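Local coordinates for septation protein imp2 (Schizosaccharomyces pombe, PDB 5C1F), which binds membrane phospholipids through this F-BAR domain, anchors cytoskeletal proteins to the membrane and is required for normal septation, taking part in medial-ring disassembly, at residues D17-H21 with H126-L130; L95-V100 with T228-L232. One frame throughout, in Å; residues are numbered along the deposited sequence.

Interaction 1 of 2, residues D17-H21 with H126-L130; sequences DEGYH and HKDKL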
loop_
_atom_site.group_PDB
_atom_site.type_symbol
_atom_site.label_atom_id
_atom_site.label_comp_id
_atom_site.label_asym_id
_atom_site.label_seq_id
_atom_site.Cartn_x
_atom_site.Cartn_y
_atom_site.Cartn_z
ATOM N N ASP A 17 32.112 -31.212 -28.124
ATOM C CA ASP A 17 31.774 -30.861 -26.747
ATOM C C ASP A 17 30.820 -29.674 -26.693
ATOM O O ASP A 17 31.017 -28.741 -25.912
ATOM C CB ASP A 17 33.037 -30.554 -25.939
ATOM C CG ASP A 17 34.079 -31.646 -26.051
ATOM O OD1 ASP A 17 33.706 -32.800 -26.357
ATOM O OD2 ASP A 17 35.271 -31.350 -25.831
ATOM N N GLU A 18 29.792 -29.713 -27.535
ATOM C CA GLU A 18 28.797 -28.649 -27.589
ATOM C C GLU A 18 28.078 -28.502 -26.253
ATOM O O GLU A 18 27.844 -27.390 -25.786
ATOM C CB GLU A 18 27.787 -28.912 -28.710
ATOM C CG GLU A 18 28.272 -28.535 -30.108
ATOM C CD GLU A 18 29.136 -29.606 -30.763
ATOM O OE1 GLU A 18 29.597 -30.532 -30.061
ATOM O OE2 GLU A 18 29.350 -29.521 -31.991
ATOM N N GLY A 19 27.735 -29.632 -25.643
ATOM C CA GLY A 19 27.103 -29.636 -24.336
ATOM C C GLY A 19 27.973 -29.021 -23.257
ATOM O O GLY A 19 27.464 -28.428 -22.308
ATOM N N TYR A 20 29.286 -29.163 -23.406
ATOM C CA TYR A 20 30.228 -28.609 -22.440
ATOM C C TYR A 20 30.160 -27.093 -22.417
ATOM O O TYR A 20 29.969 -26.489 -21.365
ATOM C CB TYR A 20 31.657 -29.060 -22.751
ATOM C CG TYR A 20 32.710 -28.389 -21.890
ATOM C CD1 TYR A 20 32.930 -28.796 -20.580
ATOM C CD2 TYR A 20 33.490 -27.354 -22.391
ATOM C CE1 TYR A 20 33.895 -28.189 -19.792
ATOM C CE2 TYR A 20 34.456 -26.741 -21.611
ATOM C CZ TYR A 20 34.654 -27.161 -20.314
ATOM O OH TYR A 20 35.614 -26.552 -19.535
ATOM N N HIS A 21 30.319 -26.479 -23.582
ATOM C CA HIS A 21 30.327 -25.025 -23.668
ATOM C C HIS A 21 28.942 -24.454 -23.397
ATOM O O HIS A 21 28.814 -23.348 -22.873
ATOM C CB HIS A 21 30.840 -24.576 -25.036
ATOM C CG HIS A 21 32.248 -25.002 -25.314
ATOM N ND1 HIS A 21 33.342 -24.294 -24.861
ATOM C CD2 HIS A 21 32.744 -26.071 -25.981
ATOM C CE1 HIS A 21 34.449 -24.903 -25.245
ATOM N NE2 HIS A 21 34.114 -25.985 -25.926
ATOM N N HIS A 126 38.916 -31.197 -18.970
ATOM C CA HIS A 126 38.718 -30.792 -20.356
ATOM C C HIS A 126 40.012 -30.277 -20.987
ATOM O O HIS A 126 40.304 -30.576 -22.145
ATOM C CB HIS A 126 37.627 -29.725 -20.442
ATOM C CG HIS A 126 37.174 -29.436 -21.839
ATOM N ND1 HIS A 126 37.503 -28.273 -22.501
ATOM C CD2 HIS A 126 36.417 -30.158 -22.696
ATOM C CE1 HIS A 126 36.966 -28.292 -23.709
ATOM N NE2 HIS A 126 36.302 -29.425 -23.853
ATOM N N LYS A 127 40.784 -29.506 -20.225
ATOM C CA LYS A 127 42.058 -28.986 -20.713
ATOM C C LYS A 127 43.042 -30.114 -20.993
ATOM O O LYS A 127 43.792 -30.062 -21.971
ATOM C CB LYS A 127 42.668 -28.000 -19.715
ATOM C CG LYS A 127 42.152 -26.574 -19.848
ATOM C CD LYS A 127 42.890 -25.632 -18.903
ATOM C CE LYS A 127 42.440 -24.187 -19.079
ATOM N NZ LYS A 127 40.997 -24.017 -18.765
ATOM N N ASP A 128 43.038 -31.128 -20.134
ATOM C CA ASP A 128 43.907 -32.285 -20.318
ATOM C C ASP A 128 43.478 -33.086 -21.543
ATOM O O ASP A 128 44.317 -33.600 -22.280
ATOM C CB ASP A 128 43.899 -33.175 -19.073
ATOM C CG ASP A 128 44.886 -34.326 -19.171
ATOM O OD1 ASP A 128 46.093 -34.099 -18.944
ATOM O OD2 ASP A 128 44.455 -35.462 -19.466
ATOM N N LYS A 129 42.169 -33.182 -21.758
ATOM C CA LYS A 129 41.628 -33.893 -22.912
ATOM C C LYS A 129 42.097 -33.253 -24.212
ATOM O O LYS A 129 42.542 -33.941 -25.130
ATOM C CB LYS A 129 40.101 -33.923 -22.867
ATOM C CG LYS A 129 39.463 -34.585 -24.080
ATOM C CD LYS A 129 37.989 -34.230 -24.190
ATOM C CE LYS A 129 37.400 -34.713 -25.508
ATOM N NZ LYS A 129 36.025 -34.187 -25.738
ATOM N N LEU A 130 42.001 -31.931 -24.286
ATOM C CA LEU A 130 42.455 -31.216 -25.470
ATOM C C LEU A 130 43.978 -31.259 -25.572
ATOM O O LEU A 130 44.530 -31.300 -26.672
ATOM C CB LEU A 130 41.955 -29.770 -25.451
ATOM C CG LEU A 130 40.431 -29.604 -25.460
ATOM C CD1 LEU A 130 40.038 -28.133 -25.413
ATOM C CD2 LEU A 130 39.817 -30.291 -26.674
#
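Asp17, the residue just before helix 18-59, meets helix 69-155 with its carboxylate, which His126 and Lys129, one helical turn apart, both reach. NE2 of His126 donates to OD2 of Asp17 at 2.9 Å; the oxygen lies close to the imidazole plane but is approached on its anti side and from somewhat out of the carboxylate plane, and the N-H...O angle of 143° makes the bond somewhat bent. The ammonium of Lys129 forms a salt bridge, NZ to OD1 of Asp17 at 2.8 Å, with a weak second bond to OD2. Lys129 reaches across as a fully extended chain. Two donors thus grip the buried carboxylate, which would probably favour its ionised form. Tyr20 follows with a face-to-face stack on His126, centroids 3.9 Å apart and planes 16° apart; CG anti to the backbone N (chi1 173°) carries the phenol ring out over the imidazole, whose opposite face is covered by CG of Leu130. His21 adds a looser, oblique approach of NE2 to CE1 of His126. Around this site, Tyr20 also packs on Ile122 and Glu123 of helix 69-155, while Tyr197 and Trp200 of helix 162-252 make cation-pi contacts with Lys129, joining three long helices of the F-BAR bundle.

Interaction 2 of 2, residues L95-V100 with T228-L232; sequences LLQDDV and TFTLL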
loop_
_atom_site.group_PDB
_atom_site.type_symbol
_atom_site.label_atom_id
_atom_site.label_comp_id
_atom_site.label_asym_id
_atom_site.label_seq_id
_atom_site.Cartn_x
_atom_site.Cartn_y
_atom_site.Cartn_z
ATOM N N LEU A 95 9.344 -8.502 5.310
ATOM C CA LEU A 95 9.381 -9.893 4.876
ATOM C C LEU A 95 9.564 -9.992 3.359
ATOM O O LEU A 95 10.214 -10.917 2.864
ATOM C CB LEU A 95 8.111 -10.627 5.314
ATOM C CG LEU A 95 7.918 -10.767 6.831
ATOM C CD1 LEU A 95 6.531 -11.305 7.166
ATOM C CD2 LEU A 95 8.998 -11.653 7.437
ATOM N N LEU A 96 8.998 -9.039 2.623
ATOM C CA LEU A 96 9.192 -8.995 1.176
ATOM C C LEU A 96 10.669 -8.810 0.850
ATOM O O LEU A 96 11.168 -9.340 -0.145
ATOM C CB LEU A 96 8.367 -7.871 0.544
ATOM C CG LEU A 96 6.865 -8.107 0.365
ATOM C CD1 LEU A 96 6.190 -6.875 -0.225
ATOM C CD2 LEU A 96 6.602 -9.329 -0.504
ATOM N N GLN A 97 11.369 -8.061 1.695
ATOM C CA GLN A 97 12.794 -7.845 1.502
ATOM C C GLN A 97 13.604 -9.064 1.923
ATOM O O GLN A 97 14.458 -9.529 1.175
ATOM C CB GLN A 97 13.257 -6.603 2.268
ATOM C CG GLN A 97 13.085 -5.324 1.466
ATOM C CD GLN A 97 12.976 -4.079 2.327
ATOM O OE1 GLN A 97 13.156 -4.131 3.544
ATOM N NE2 GLN A 97 12.676 -2.948 1.693
ATOM N N ASP A 98 13.320 -9.591 3.109
ATOM C CA ASP A 98 14.120 -10.675 3.673
ATOM C C ASP A 98 13.819 -12.044 3.068
ATOM O O ASP A 98 14.740 -12.799 2.757
ATOM C CB ASP A 98 13.927 -10.734 5.190
ATOM C CG ASP A 98 14.386 -9.467 5.882
ATOM O OD1 ASP A 98 15.298 -8.801 5.350
ATOM O OD2 ASP A 98 13.831 -9.132 6.951
ATOM N N ASP A 99 12.540 -12.367 2.897
ATOM C CA ASP A 99 12.154 -13.706 2.455
ATOM C C ASP A 99 11.966 -13.821 0.946
ATOM O O ASP A 99 12.002 -14.922 0.396
ATOM C CB ASP A 99 10.870 -14.150 3.156
ATOM C CG ASP A 99 11.031 -14.250 4.657
ATOM O OD1 ASP A 99 12.186 -14.309 5.131
ATOM O OD2 ASP A 99 10.001 -14.273 5.361
ATOM N N VAL A 100 11.756 -12.697 0.271
ATOM C CA VAL A 100 11.556 -12.741 -1.172
ATOM C C VAL A 100 12.763 -12.165 -1.910
ATOM O O VAL A 100 13.518 -12.910 -2.530
ATOM C CB VAL A 100 10.269 -12.002 -1.583
ATOM C CG1 VAL A 100 10.013 -12.164 -3.071
ATOM C CG2 VAL A 100 9.087 -12.537 -0.794
ATOM N N THR A 228 5.841 -17.778 -1.872
ATOM C CA THR A 228 6.015 -17.021 -0.636
ATOM C C THR A 228 5.484 -15.598 -0.794
ATOM O O THR A 228 4.828 -15.068 0.106
ATOM C CB THR A 228 7.500 -16.986 -0.200
ATOM O OG1 THR A 228 7.915 -18.306 0.172
ATOM C CG2 THR A 228 7.704 -16.054 0.990
ATOM N N PHE A 229 5.750 -14.999 -1.952
ATOM C CA PHE A 229 5.255 -13.663 -2.262
ATOM C C PHE A 229 3.732 -13.576 -2.128
ATOM O O PHE A 229 3.215 -12.637 -1.521
ATOM C CB PHE A 229 5.693 -13.253 -3.673
ATOM C CG PHE A 229 5.058 -11.979 -4.165
ATOM C CD1 PHE A 229 5.347 -10.767 -3.563
ATOM C CD2 PHE A 229 4.183 -11.993 -5.243
ATOM C CE1 PHE A 229 4.770 -9.592 -4.013
ATOM C CE2 PHE A 229 3.604 -10.822 -5.701
ATOM C CZ PHE A 229 3.900 -9.618 -5.084
ATOM N N THR A 230 3.016 -14.556 -2.677
ATOM C CA THR A 230 1.554 -14.556 -2.604
ATOM C C THR A 230 1.047 -14.789 -1.185
ATOM O O THR A 230 0.002 -14.260 -0.796
ATOM C CB THR A 230 0.930 -15.629 -3.517
ATOM O OG1 THR A 230 1.173 -16.934 -2.972
ATOM C CG2 THR A 230 1.501 -15.537 -4.920
ATOM N N LEU A 231 1.779 -15.592 -0.420
ATOM C CA LEU A 231 1.409 -15.866 0.961
ATOM C C LEU A 231 1.503 -14.597 1.794
ATOM O O LEU A 231 0.637 -14.316 2.622
ATOM C CB LEU A 231 2.303 -16.952 1.558
ATOM C CG LEU A 231 2.137 -18.361 0.996
ATOM C CD1 LEU A 231 3.022 -19.330 1.758
ATOM C CD2 LEU A 231 0.680 -18.789 1.059
ATOM N N LEU A 232 2.566 -13.834 1.559
ATOM C CA LEU A 232 2.778 -12.570 2.248
ATOM C C LEU A 232 1.687 -11.549 1.924
ATOM O O LEU A 232 1.201 -10.856 2.816
ATOM C CB LEU A 232 4.156 -12.001 1.896
ATOM C CG LEU A 232 5.333 -12.778 2.484
ATOM C CD1 LEU A 232 6.668 -12.191 2.028
ATOM C CD2 LEU A 232 5.231 -12.800 4.007
#
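Leu232 of helix 162-252 packs against Leu95, Leu96 and Val100 of helix 69-155; the two helices form an antiparallel pair within the elongated helical bundle of the F-BAR domain. The axes of the two segments run at 156° to each other and approach to 10.4 Å, a separation bridged mainly by side chains, and no hydrogen bond crosses.

Aliphatic contacts dominate. The two methyls of Leu232 divide the work: CD1 meets CG2 of Val100 at 3.7 Å and CD2 of Leu96 at 3.8 Å, whereas CD2 rests against CB and CD1 of Leu95. Replacing Leu232 by an alanine removes the branch that carries both methyls and is likely to leave a gap beside Leu95, Leu96 and Val100. Val100 meets the facing helix with CG2, the methyl anti to its carbonyl carbon (chi1 -175° for CG1), which also lies 4.2 Å from CG2 of Thr228. The hydroxyl of Thr228 is bonded to the carbonyl of Ser224, and its methyl is the branch that faces Val100; CB of Asp99 lies beside the same methyl.

The aromatic contribution comes from Phe229, which also meets Tyr41 of helix 18-59 and packs on Val82 of the second subunit, tying the pair into the dimer. CD2 of Leu96 comes up to the rim of the ring, roughly level with it, 3.6 Å from CD1 of Phe229.

Overall arrangement
Helix 69-155 is common to both contacts. Interaction 1 sets the start of helix 18-59 against it through a polar and aromatic cluster, while interaction 2 sets helix 162-252 against it through apolar side chains, among them one phenylalanine. Their centres lie 41 Å apart and their nearest atoms about 28 Å, so the two do not touch and lie at separate levels of one long bundle. The centre of interaction 2 lies about 10 Å, and that of interaction 1 about 32 Å, from the centre of the chain. Helix 162-252 completes interaction 1 and helix 18-59 completes interaction 2. The second subunit packs near both, at interaction 1 with its Thr269 on Glu18.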